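Local coordinates for maltose-binding protein MalE1 (Thermotoga maritima, PDB 6DTU) that binds maltotetraose between the two lobes of a periplasmic-type solute-binding fold, probably handing maltodextrins to a membrane sugar transporter, at residues T6-E11 / S44-A49; V37-I42 / H63-E68; G55-V60 / S272-L277; F266-K271 / L277-L282. One frame throughout, in Å; residues are numbered along the deposited sequence.

Contact 1: residues T6-E11 / S44-A49. With GLC (alpha-D-glucopyranose), chain C.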
# COMPACT_ATOMS: atom_id res chain seq x y z
N THR A 6 2.68 -23.48 0.95
CA THR A 6 1.91 -22.61 1.83
C THR A 6 2.17 -21.16 1.47
O THR A 6 3.33 -20.76 1.28
CB THR A 6 2.28 -22.89 3.28
OG1 THR A 6 1.97 -24.26 3.57
CG2 THR A 6 1.45 -21.98 4.21
N ILE A 7 1.10 -20.37 1.38
CA ILE A 7 1.16 -18.96 1.03
C ILE A 7 0.58 -18.17 2.18
O ILE A 7 -0.50 -18.52 2.68
CB ILE A 7 0.27 -18.71 -0.21
CG1 ILE A 7 0.68 -19.61 -1.37
CG2 ILE A 7 0.30 -17.23 -0.60
CD1 ILE A 7 -0.34 -19.61 -2.51
N TRP A 8 1.25 -17.10 2.58
CA TRP A 8 0.71 -16.10 3.49
C TRP A 8 0.29 -14.88 2.68
O TRP A 8 1.08 -14.37 1.87
CB TRP A 8 1.73 -15.63 4.53
CG TRP A 8 2.13 -16.64 5.54
CD1 TRP A 8 1.56 -17.87 5.75
CD2 TRP A 8 3.18 -16.51 6.50
NE1 TRP A 8 2.20 -18.52 6.77
CE2 TRP A 8 3.19 -17.70 7.27
CE3 TRP A 8 4.09 -15.48 6.82
CZ2 TRP A 8 4.10 -17.91 8.30
CZ3 TRP A 8 5.00 -15.70 7.85
CH2 TRP A 8 4.98 -16.90 8.58
N CYS A 9 -0.92 -14.42 2.89
CA CYS A 9 -1.39 -13.23 2.19
C CYS A 9 -2.42 -12.55 3.06
O CYS A 9 -2.96 -13.14 4.01
CB CYS A 9 -1.96 -13.54 0.80
SG CYS A 9 -3.44 -14.57 0.82
N SER A 10 -2.72 -11.31 2.71
CA SER A 10 -3.75 -10.58 3.44
C SER A 10 -5.13 -11.13 3.09
O SER A 10 -5.29 -12.00 2.23
CB SER A 10 -3.69 -9.09 3.09
OG SER A 10 -4.39 -8.85 1.88
N GLU A 11 -6.16 -10.58 3.73
CA GLU A 11 -7.51 -11.06 3.46
C GLU A 11 -7.94 -10.85 2.01
O GLU A 11 -8.78 -11.61 1.51
CB GLU A 11 -8.54 -10.41 4.40
CG GLU A 11 -8.79 -8.95 4.14
CD GLU A 11 -8.00 -8.08 5.06
OE1 GLU A 11 -6.96 -8.58 5.54
OE2 GLU A 11 -8.40 -6.92 5.31
N SER A 44 6.81 -9.08 9.66
CA SER A 44 7.35 -9.33 10.99
C SER A 44 7.24 -10.81 11.36
O SER A 44 8.19 -11.39 11.90
CB SER A 44 6.66 -8.43 12.02
OG SER A 44 5.25 -8.53 11.92
N LYS A 45 6.11 -11.45 11.02
CA LYS A 45 5.98 -12.89 11.22
C LYS A 45 7.01 -13.64 10.40
O LYS A 45 7.57 -14.65 10.86
CB LYS A 45 4.56 -13.34 10.88
CG LYS A 45 4.23 -14.78 11.27
CD LYS A 45 2.88 -15.21 10.71
CE LYS A 45 2.50 -16.62 11.16
NZ LYS A 45 2.17 -16.69 12.60
N PHE A 46 7.27 -13.19 9.17
CA PHE A 46 8.22 -13.88 8.31
C PHE A 46 9.65 -13.72 8.81
O PHE A 46 10.43 -14.67 8.81
CB PHE A 46 8.05 -13.36 6.88
CG PHE A 46 8.79 -14.16 5.86
CD1 PHE A 46 8.33 -15.41 5.49
CD2 PHE A 46 9.93 -13.65 5.25
CE1 PHE A 46 8.99 -16.16 4.54
CE2 PHE A 46 10.59 -14.40 4.30
CZ PHE A 46 10.12 -15.65 3.95
N LEU A 47 9.99 -12.52 9.28
CA LEU A 47 11.32 -12.33 9.87
C LEU A 47 11.53 -13.27 11.05
O LEU A 47 12.64 -13.77 11.26
CB LEU A 47 11.47 -10.87 10.33
CG LEU A 47 11.64 -9.84 9.21
CD1 LEU A 47 11.39 -8.42 9.76
CD2 LEU A 47 13.01 -9.95 8.67
N THR A 48 10.49 -13.51 11.83
CA THR A 48 10.61 -14.41 12.97
C THR A 48 10.60 -15.87 12.53
O THR A 48 11.45 -16.66 12.97
CB THR A 48 9.46 -14.16 13.95
OG1 THR A 48 9.51 -12.82 14.45
CG2 THR A 48 9.54 -15.13 15.12
N ALA A 49 9.66 -16.25 11.67
CA ALA A 49 9.43 -17.66 11.39
C ALA A 49 10.38 -18.23 10.33
O ALA A 49 10.71 -19.42 10.38
CB ALA A 49 7.98 -17.89 10.96
C1 GLC C . -5.04 -5.20 2.87
C2 GLC C . -4.29 -4.99 1.61
C3 GLC C . -3.02 -4.29 1.83
C4 GLC C . -3.24 -2.98 2.50
C5 GLC C . -3.92 -3.19 3.88
C6 GLC C . -4.34 -2.01 4.50
O1 GLC C . -4.34 -6.06 3.70
O2 GLC C . -4.06 -6.32 1.04
O3 GLC C . -2.41 -4.10 0.50
O4 GLC C . -1.96 -2.31 2.71
O5 GLC C . -5.22 -3.94 3.57
O6 GLC C . -4.81 -2.32 5.81
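The K45 side chain lies on the W8 indole in a CH-pi contact that joins strand 4-9 to helix 39-49. K45 CD lies 3.7 Å from the centroid of the six-membered ring of W8 and 22° off its normal, so the methylene sits over the face, displaced toward the rim. The aliphatic chain crosses the indole at about a right angle, with K45 CG 3.5 Å and K45 CD 3.4 Å from W8 CH2. With CG anti to the backbone N (chi1 -170°) the chain runs extended from the helix as far as CE, turning only at its last torsion. CE therefore still rests on the benzo part of the ring, at W8 CZ2.

At the ring's edge the contacts are of another kind. F46 N lies in the indole plane, 3.6 Å from W8 CZ3, while F46 CB approaches the same carbon to 4.0 Å. A49 CB, one helical turn after K45, meets W8 CH2.

Polar binding appears where the strand ends: S10 OG accepts a 2.7 Å hydrogen bond from O2 of the glucose of chain C, and it is also hydrogen-bonded with K12 N and Q13 OE1. Helix 39-49 connects the parallel strands 31-36 and 58-62 and packs on strand 4-9 lying between them, a beta-alpha-beta crossover of the alpha/beta fold of periplasmic binding proteins.

Contact 2: residues V37-I42 / H63-E68. With GLC (alpha-D-glucopyranose), chain B; GLC (alpha-D-glucopyranose), chain C; GLC (alpha-D-glucopyranose), chain D; GLC (alpha-D-glucopyranose), chain E.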
# COMPACT_ATOMS: atom_id res chain seq x y z
N VAL A 37 -2.94 -13.82 6.78
CA VAL A 37 -2.14 -13.14 7.81
C VAL A 37 -2.44 -11.65 7.68
O VAL A 37 -2.47 -11.11 6.57
CB VAL A 37 -0.63 -13.41 7.65
CG1 VAL A 37 0.16 -12.71 8.73
CG2 VAL A 37 -0.32 -14.92 7.65
N ASN A 38 -2.69 -10.98 8.80
CA ASN A 38 -2.88 -9.54 8.76
C ASN A 38 -1.70 -8.88 8.04
O ASN A 38 -0.54 -9.21 8.29
CB ASN A 38 -2.94 -9.04 10.20
CG ASN A 38 -3.16 -7.54 10.31
OD1 ASN A 38 -3.97 -6.95 9.60
ND2 ASN A 38 -2.39 -6.91 11.20
N PHE A 39 -2.01 -7.95 7.13
CA PHE A 39 -0.99 -7.43 6.23
C PHE A 39 0.22 -6.88 6.99
O PHE A 39 1.37 -7.19 6.66
CB PHE A 39 -1.56 -6.37 5.30
CG PHE A 39 -0.50 -5.76 4.42
CD1 PHE A 39 -0.10 -6.40 3.26
CD2 PHE A 39 0.16 -4.60 4.80
CE1 PHE A 39 0.89 -5.87 2.45
CE2 PHE A 39 1.15 -4.08 4.01
CZ PHE A 39 1.52 -4.71 2.84
N GLN A 40 -0.03 -6.03 8.00
CA GLN A 40 1.05 -5.43 8.78
C GLN A 40 1.82 -6.44 9.60
O GLN A 40 2.84 -6.07 10.20
CB GLN A 40 0.51 -4.43 9.80
CG GLN A 40 -0.20 -3.19 9.27
CD GLN A 40 0.70 -2.04 8.91
OE1 GLN A 40 0.82 -1.69 7.73
NE2 GLN A 40 1.31 -1.42 9.92
N ASP A 41 1.36 -7.68 9.66
CA ASP A 41 2.05 -8.72 10.40
C ASP A 41 2.79 -9.70 9.51
O ASP A 41 3.56 -10.51 10.02
CB ASP A 41 1.06 -9.47 11.32
CG ASP A 41 0.59 -8.61 12.48
OD1 ASP A 41 1.37 -7.75 12.91
OD2 ASP A 41 -0.56 -8.78 12.92
N ILE A 42 2.61 -9.63 8.19
CA ILE A 42 3.24 -10.62 7.32
C ILE A 42 4.76 -10.56 7.43
O ILE A 42 5.43 -11.59 7.60
CB ILE A 42 2.78 -10.46 5.86
CG1 ILE A 42 1.30 -10.83 5.73
CG2 ILE A 42 3.65 -11.29 4.92
CD1 ILE A 42 0.74 -10.56 4.32
N HIS A 63 6.41 -4.09 -2.17
CA HIS A 63 7.79 -4.10 -2.65
C HIS A 63 8.75 -3.41 -1.70
O HIS A 63 9.96 -3.64 -1.80
CB HIS A 63 7.88 -3.47 -4.03
CG HIS A 63 7.86 -1.98 -4.00
ND1 HIS A 63 6.69 -1.26 -4.07
CD2 HIS A 63 8.86 -1.07 -3.92
CE1 HIS A 63 6.97 0.03 -4.03
NE2 HIS A 63 8.28 0.17 -3.95
N ASP A 64 8.26 -2.55 -0.80
CA ASP A 64 9.20 -1.94 0.15
C ASP A 64 9.88 -2.98 1.03
O ASP A 64 10.93 -2.68 1.60
CB ASP A 64 8.50 -0.90 1.05
CG ASP A 64 7.40 -1.50 1.92
OD1 ASP A 64 6.39 -1.94 1.33
OD2 ASP A 64 7.54 -1.52 3.16
N TRP A 65 9.32 -4.19 1.14
CA TRP A 65 9.93 -5.23 1.94
C TRP A 65 11.19 -5.80 1.31
O TRP A 65 11.99 -6.43 2.01
CB TRP A 65 8.98 -6.41 2.10
CG TRP A 65 7.63 -6.13 2.65
CD1 TRP A 65 7.16 -4.95 3.17
CD2 TRP A 65 6.57 -7.08 2.77
NE1 TRP A 65 5.86 -5.11 3.60
CE2 TRP A 65 5.47 -6.41 3.36
CE3 TRP A 65 6.43 -8.43 2.42
CZ2 TRP A 65 4.25 -7.05 3.63
CZ3 TRP A 65 5.21 -9.07 2.67
CH2 TRP A 65 4.13 -8.37 3.24
N VAL A 66 11.41 -5.60 0.00
CA VAL A 66 12.35 -6.43 -0.75
C VAL A 66 13.78 -6.29 -0.22
O VAL A 66 14.47 -7.29 0.01
CB VAL A 66 12.27 -6.15 -2.26
CG1 VAL A 66 13.43 -6.79 -2.98
CG2 VAL A 66 10.97 -6.64 -2.83
N GLY A 67 14.27 -5.05 -0.08
CA GLY A 67 15.66 -4.87 0.33
C GLY A 67 15.99 -5.51 1.66
O GLY A 67 16.99 -6.22 1.79
N GLU A 68 15.16 -5.27 2.68
CA GLU A 68 15.39 -5.88 3.98
C GLU A 68 15.40 -7.41 3.88
O GLU A 68 16.29 -8.07 4.42
CB GLU A 68 14.33 -5.40 4.98
CG GLU A 68 14.48 -6.02 6.36
CD GLU A 68 13.37 -5.64 7.31
OE1 GLU A 68 12.31 -5.13 6.86
OE2 GLU A 68 13.53 -5.87 8.52
C1 GLC B . 2.94 0.11 3.89
C2 GLC B . 4.14 -0.75 3.75
C3 GLC B . 4.31 -1.66 4.93
C4 GLC B . 4.45 -0.90 6.19
C5 GLC B . 3.22 0.01 6.42
C6 GLC B . 3.38 0.86 7.52
O2 GLC B . 3.98 -1.57 2.56
O3 GLC B . 5.50 -2.49 4.73
O4 GLC B . 4.53 -1.86 7.28
O5 GLC B . 3.03 0.89 5.14
O6 GLC B . 2.20 1.61 7.68
C1 GLC C . -5.04 -5.20 2.87
C2 GLC C . -4.29 -4.99 1.61
C3 GLC C . -3.02 -4.29 1.83
C4 GLC C . -3.24 -2.98 2.50
C5 GLC C . -3.92 -3.19 3.88
C6 GLC C . -4.34 -2.01 4.50
O1 GLC C . -4.34 -6.06 3.70
O2 GLC C . -4.06 -6.32 1.04
O3 GLC C . -2.41 -4.10 0.50
O4 GLC C . -1.96 -2.31 2.71
O5 GLC C . -5.22 -3.94 3.57
O6 GLC C . -4.81 -2.32 5.81
C1 GLC D . -1.96 -1.03 2.16
C2 GLC D . -0.78 -0.90 1.26
C3 GLC D . 0.46 -1.18 1.96
C4 GLC D . 0.64 -0.27 3.16
C5 GLC D . -0.58 -0.33 4.12
C6 GLC D . -0.56 0.70 5.12
O2 GLC D . -0.93 -1.91 0.22
O3 GLC D . 1.62 -0.93 1.08
O4 GLC D . 1.81 -0.70 3.95
O5 GLC D . -1.81 -0.07 3.27
O6 GLC D . -1.51 0.38 6.12
C1 GLC E . 5.82 -2.00 7.83
C2 GLC E . 6.04 -3.42 8.16
C3 GLC E . 5.19 -3.84 9.30
C4 GLC E . 5.40 -2.99 10.51
C5 GLC E . 5.06 -1.51 10.22
C6 GLC E . 5.30 -0.62 11.32
O2 GLC E . 5.70 -4.24 6.96
O3 GLC E . 5.52 -5.23 9.60
O4 GLC E . 4.57 -3.47 11.58
O5 GLC E . 5.95 -1.13 9.02
O6 GLC E . 6.66 -0.68 11.67
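W65, F39 and I42 meet on one wall of the oligosaccharide cleft of this periplasmic binding protein, and W65 gives up the largest area of the three. Its benzo end is lodged between the other two side chains: CZ2 lies 3.7 Å from F39 CZ, and CH2 lies 3.4 Å from I42 CG2. The two rings are tilted by 35° with centroids 5.5 Å apart, too oblique for a stack or a T-shaped pair. I42 crosses the indole at about a right angle. Its CG2, set anti to the backbone N, reaches both CH2 and CZ3. K43, just after segment 37-42, adds a cation-pi contact to W65.

F39 joins this apolar group to the sugar. Its CG is anti to the backbone N (chi1 177°), an orientation that takes the ring from the start of helix 39-49 to the bound chain. O4 of the glucose of chain C lies over one face of the ring, and O2 of the glucose of chain B lies in plane at its edge. F39 CE2 approaches O4 of the glucose of chain D to 3.4 Å.

Nearby polar groups fix the same ligand. Q40 O accepts a 2.9 Å hydrogen bond from O3 of the glucose of chain E. D64 takes the glucose of chain B with both carboxylate oxygens, OD1 from O2 and OD2 from O3. That O3 is thus held twice: it donates to D64 OD2 at 2.8 Å and receives W65 NE1 at 2.9 Å, through a bent N-H...O angle of 138°.

Contact 3: residues G55-V60 / S272-L277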
# COMPACT_ATOMS: atom_id res chain seq x y z
N GLY A 55 8.45 -20.47 8.20
CA GLY A 55 7.87 -19.49 7.30
C GLY A 55 7.14 -20.13 6.13
O GLY A 55 7.45 -21.23 5.69
N ALA A 56 6.15 -19.40 5.61
CA ALA A 56 5.45 -19.86 4.41
C ALA A 56 6.43 -20.01 3.26
O ALA A 56 7.50 -19.39 3.23
CB ALA A 56 4.39 -18.83 4.01
N ASP A 57 6.07 -20.86 2.29
CA ASP A 57 6.91 -20.99 1.10
C ASP A 57 6.84 -19.75 0.23
O ASP A 57 7.81 -19.44 -0.47
CB ASP A 57 6.49 -22.22 0.31
CG ASP A 57 6.47 -23.47 1.18
OD1 ASP A 57 7.55 -23.99 1.50
OD2 ASP A 57 5.37 -23.93 1.58
N ILE A 58 5.69 -19.08 0.21
CA ILE A 58 5.46 -17.90 -0.61
C ILE A 58 4.75 -16.86 0.25
O ILE A 58 3.81 -17.20 0.98
CB ILE A 58 4.56 -18.28 -1.80
CG1 ILE A 58 5.29 -19.26 -2.74
CG2 ILE A 58 4.07 -17.06 -2.56
CD1 ILE A 58 4.37 -19.87 -3.81
N ILE A 59 5.19 -15.61 0.18
CA ILE A 59 4.49 -14.52 0.86
C ILE A 59 4.05 -13.51 -0.19
O ILE A 59 4.72 -13.29 -1.20
CB ILE A 59 5.30 -13.86 2.02
CG1 ILE A 59 6.60 -13.23 1.49
CG2 ILE A 59 5.55 -14.87 3.13
CD1 ILE A 59 7.35 -12.41 2.53
N VAL A 60 2.92 -12.87 0.07
CA VAL A 60 2.37 -11.86 -0.82
C VAL A 60 2.41 -10.53 -0.09
O VAL A 60 1.91 -10.42 1.03
CB VAL A 60 0.93 -12.22 -1.25
CG1 VAL A 60 0.41 -11.17 -2.22
CG2 VAL A 60 0.85 -13.64 -1.84
N SER A 272 12.93 -22.12 2.39
CA SER A 272 11.96 -23.19 2.22
C SER A 272 12.57 -24.31 1.38
O SER A 272 13.17 -24.04 0.35
CB SER A 272 10.74 -22.67 1.49
OG SER A 272 10.01 -23.79 1.00
N PRO A 273 12.45 -25.57 1.81
CA PRO A 273 12.90 -26.68 0.96
C PRO A 273 12.05 -26.85 -0.28
O PRO A 273 12.44 -27.63 -1.17
CB PRO A 273 12.78 -27.90 1.87
CG PRO A 273 11.65 -27.56 2.76
CD PRO A 273 11.76 -26.06 3.02
N ASN A 274 10.92 -26.15 -0.38
CA ASN A 274 10.05 -26.21 -1.54
C ASN A 274 10.26 -25.04 -2.49
O ASN A 274 9.40 -24.79 -3.34
CB ASN A 274 8.57 -26.27 -1.13
CG ASN A 274 8.27 -27.42 -0.19
OD1 ASN A 274 8.39 -28.57 -0.58
ND2 ASN A 274 7.93 -27.11 1.07
N LYS A 275 11.38 -24.32 -2.36
CA LYS A 275 11.50 -23.07 -3.09
C LYS A 275 11.53 -23.25 -4.60
O LYS A 275 11.02 -22.38 -5.33
CB LYS A 275 12.67 -22.23 -2.58
CG LYS A 275 14.06 -22.84 -2.74
CD LYS A 275 15.03 -21.98 -1.96
CE LYS A 275 16.48 -22.39 -2.12
NZ LYS A 275 17.32 -21.43 -1.30
N LEU A 276 12.10 -24.34 -5.09
CA LEU A 276 12.08 -24.58 -6.53
C LEU A 276 10.65 -24.78 -7.03
O LEU A 276 10.27 -24.25 -8.08
CB LEU A 276 12.94 -25.79 -6.88
CG LEU A 276 14.43 -25.64 -6.66
CD1 LEU A 276 15.13 -26.96 -6.93
CD2 LEU A 276 14.99 -24.56 -7.54
N LEU A 277 9.85 -25.53 -6.28
CA LEU A 277 8.46 -25.74 -6.68
C LEU A 277 7.65 -24.45 -6.55
O LEU A 277 6.77 -24.19 -7.39
CB LEU A 277 7.84 -26.87 -5.86
CG LEU A 277 6.39 -27.24 -6.15
CD1 LEU A 277 6.18 -27.67 -7.61
CD2 LEU A 277 5.93 -28.32 -5.18
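D57 OD1 is gripped by two side-chain donors arriving from different directions. S272 OG donates to it at a short 2.5 Å and uses the anti lone pair, the one turned away from OD2. N274 ND2 donates at 3.2 Å with a nearly straight N-H...O angle of 168°, but meets the oxygen from above the carboxylate plane. Since OD1 lies close to the plane of the N274 amide, the amide addresses it squarely even though the two flat groups stand 75° apart.

The S272 hydroxyl is set anti to its own backbone N (chi1 163°), facing D57 while also accepting from N274 N at 2.9 Å. It therefore donates across the contact and accepts within its own segment. The second carboxylate oxygen, D57 OD2, is hydrogen-bonded to T6 N, so both oxygens have partners; such donors would probably stabilise the charged form in this buried place.

The bond from N274 N defines an ST turn at S272. It is combined with a type I beta turn closed by K275 N and S272 O, 3.3 Å apart, and the pair leads into helix 275-286, tying its start to the entrance of strand 58-62.

Contact 4: residues F266-K271 / L277-L282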
# COMPACT_ATOMS: atom_id res chain seq x y z
N PHE A 266 4.51 -11.50 -5.33
CA PHE A 266 4.73 -12.80 -4.72
C PHE A 266 6.22 -13.00 -4.52
O PHE A 266 6.99 -12.92 -5.49
CB PHE A 266 4.20 -13.90 -5.64
CG PHE A 266 2.70 -13.84 -5.90
CD1 PHE A 266 1.83 -14.66 -5.16
CD2 PHE A 266 2.16 -13.00 -6.87
CE1 PHE A 266 0.43 -14.62 -5.38
CE2 PHE A 266 0.76 -12.95 -7.08
CZ PHE A 266 -0.10 -13.77 -6.34
N MET A 267 6.62 -13.32 -3.29
CA MET A 267 8.02 -13.55 -2.94
C MET A 267 8.17 -14.97 -2.42
O MET A 267 7.26 -15.51 -1.81
CB MET A 267 8.47 -12.57 -1.89
CG MET A 267 8.57 -11.17 -2.45
SD MET A 267 8.45 -9.90 -1.20
CE MET A 267 6.67 -9.80 -0.93
N VAL A 268 9.34 -15.58 -2.65
CA VAL A 268 9.61 -16.97 -2.31
C VAL A 268 10.56 -17.02 -1.11
O VAL A 268 11.56 -16.30 -1.07
CB VAL A 268 10.19 -17.74 -3.51
CG1 VAL A 268 10.58 -19.17 -3.09
CG2 VAL A 268 9.17 -17.78 -4.64
N ASN A 269 10.24 -17.87 -0.14
CA ASN A 269 11.07 -18.05 1.05
C ASN A 269 12.36 -18.77 0.68
O ASN A 269 12.33 -19.95 0.29
CB ASN A 269 10.27 -18.91 2.03
CG ASN A 269 10.97 -19.15 3.36
OD1 ASN A 269 12.12 -18.76 3.59
ND2 ASN A 269 10.25 -19.79 4.27
N ALA A 270 13.51 -18.09 0.85
CA ALA A 270 14.80 -18.70 0.53
C ALA A 270 15.16 -19.84 1.47
O ALA A 270 16.05 -20.64 1.14
CB ALA A 270 15.91 -17.66 0.53
N LYS A 271 14.49 -19.94 2.62
CA LYS A 271 14.77 -21.02 3.54
C LYS A 271 13.88 -22.22 3.31
O LYS A 271 14.05 -23.24 3.97
CB LYS A 271 14.66 -20.55 4.99
CG LYS A 271 15.45 -19.28 5.32
CD LYS A 271 16.92 -19.41 5.00
CE LYS A 271 17.68 -18.15 5.38
NZ LYS A 271 19.09 -18.20 4.91
N LEU A 277 9.85 -25.53 -6.28
CA LEU A 277 8.46 -25.74 -6.68
C LEU A 277 7.65 -24.45 -6.55
O LEU A 277 6.77 -24.19 -7.39
CB LEU A 277 7.84 -26.87 -5.86
CG LEU A 277 6.39 -27.24 -6.15
CD1 LEU A 277 6.18 -27.67 -7.61
CD2 LEU A 277 5.93 -28.32 -5.18
N ALA A 278 7.95 -23.63 -5.53
CA ALA A 278 7.28 -22.34 -5.36
C ALA A 278 7.55 -21.43 -6.54
O ALA A 278 6.63 -20.79 -7.07
CB ALA A 278 7.73 -21.67 -4.05
N ILE A 279 8.81 -21.36 -6.98
CA ILE A 279 9.13 -20.56 -8.15
C ILE A 279 8.36 -21.08 -9.37
O ILE A 279 7.81 -20.28 -10.15
CB ILE A 279 10.66 -20.53 -8.38
CG1 ILE A 279 11.33 -19.72 -7.27
CG2 ILE A 279 10.97 -19.87 -9.72
CD1 ILE A 279 12.88 -19.87 -7.29
N GLU A 280 8.30 -22.40 -9.55
CA GLU A 280 7.58 -22.97 -10.69
C GLU A 280 6.10 -22.59 -10.66
O GLU A 280 5.52 -22.25 -11.70
CB GLU A 280 7.71 -24.50 -10.69
CG GLU A 280 6.86 -25.21 -11.78
CD GLU A 280 7.40 -25.07 -13.20
OE1 GLU A 280 8.54 -24.56 -13.39
OE2 GLU A 280 6.69 -25.46 -14.15
N PHE A 281 5.48 -22.70 -9.50
CA PHE A 281 4.09 -22.27 -9.33
C PHE A 281 3.91 -20.80 -9.73
O PHE A 281 2.95 -20.45 -10.43
CB PHE A 281 3.73 -22.53 -7.88
CG PHE A 281 2.41 -22.01 -7.47
CD1 PHE A 281 1.26 -22.70 -7.76
CD2 PHE A 281 2.31 -20.85 -6.75
CE1 PHE A 281 0.04 -22.24 -7.34
CE2 PHE A 281 1.09 -20.36 -6.35
CZ PHE A 281 -0.04 -21.05 -6.63
N LEU A 282 4.84 -19.94 -9.33
CA LEU A 282 4.69 -18.52 -9.63
C LEU A 282 4.90 -18.24 -11.11
O LEU A 282 4.13 -17.49 -11.72
CB LEU A 282 5.67 -17.69 -8.80
CG LEU A 282 5.37 -17.73 -7.30
CD1 LEU A 282 6.41 -16.83 -6.63
CD2 LEU A 282 3.97 -17.26 -6.98
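V268 and F266 pack against A278, I279 and L282 entirely through apolar contacts, with no hydrogen bond crossing between the segments. V268 uses its two methyls separately. CG1, anti to the backbone N (chi1 175°), meets A278 CB at 3.9 Å, whereas CG2 touches L282 CD1 at 3.5 Å and I279 CG1 at 3.9 Å. The side chains of V268 and L282 slide past each other in opposite directions; that of I279 crosses V268 at about a right angle. L282 CD1 also comes near F266 CB, while L282 CD2 reaches F266 CB at 3.6 Å and touches the adjoining ring atoms CG and CD1.

The backbone geometry explains the pairing. The short axes of strand 266-268 and helix 277-282 come within 9.0 Å and run nearly antiparallel, at 160°. F266 and V268, two residues apart, point from one face of the strand toward A278 and L282, which are one turn apart on the helix. M267 between them points away and packs on I59 and W65.

The polar contribution is local: N269 OD1 accepts from K271 N at 2.8 Å, an Asx turn spanning 269-271. Strand 260-268 lies between strands 58-62 and 100-109 and antiparallel to both. Followed by a helix that folds back over the sheet, it is consistent with the antiparallel strand inserted among the parallel ones in the N-terminal lobe of class II periplasmic binding proteins.

In the fold
From the N terminus, contact 1 closes the first loop, bringing helix 39-49 back to strand 4-9. Contact 2 opens inside that loop and closes after it, so the two cross; both use helix 39-49 and touch the glucose of chain C. Contact 3 opens before contact 2 closes and spans over two hundred residues, returning the chain to the entrance of strand 58-62. Contact 4 is a short loop that crosses contact 3, shares L277 with it and follows contacts 1 and 2 in series. Strand pairing joins the set: W8 O bonds V60 N, and I59 O bonds M267 N, uniting strands 4-9, 58-62 and 260-268 in one sheet behind the cleft.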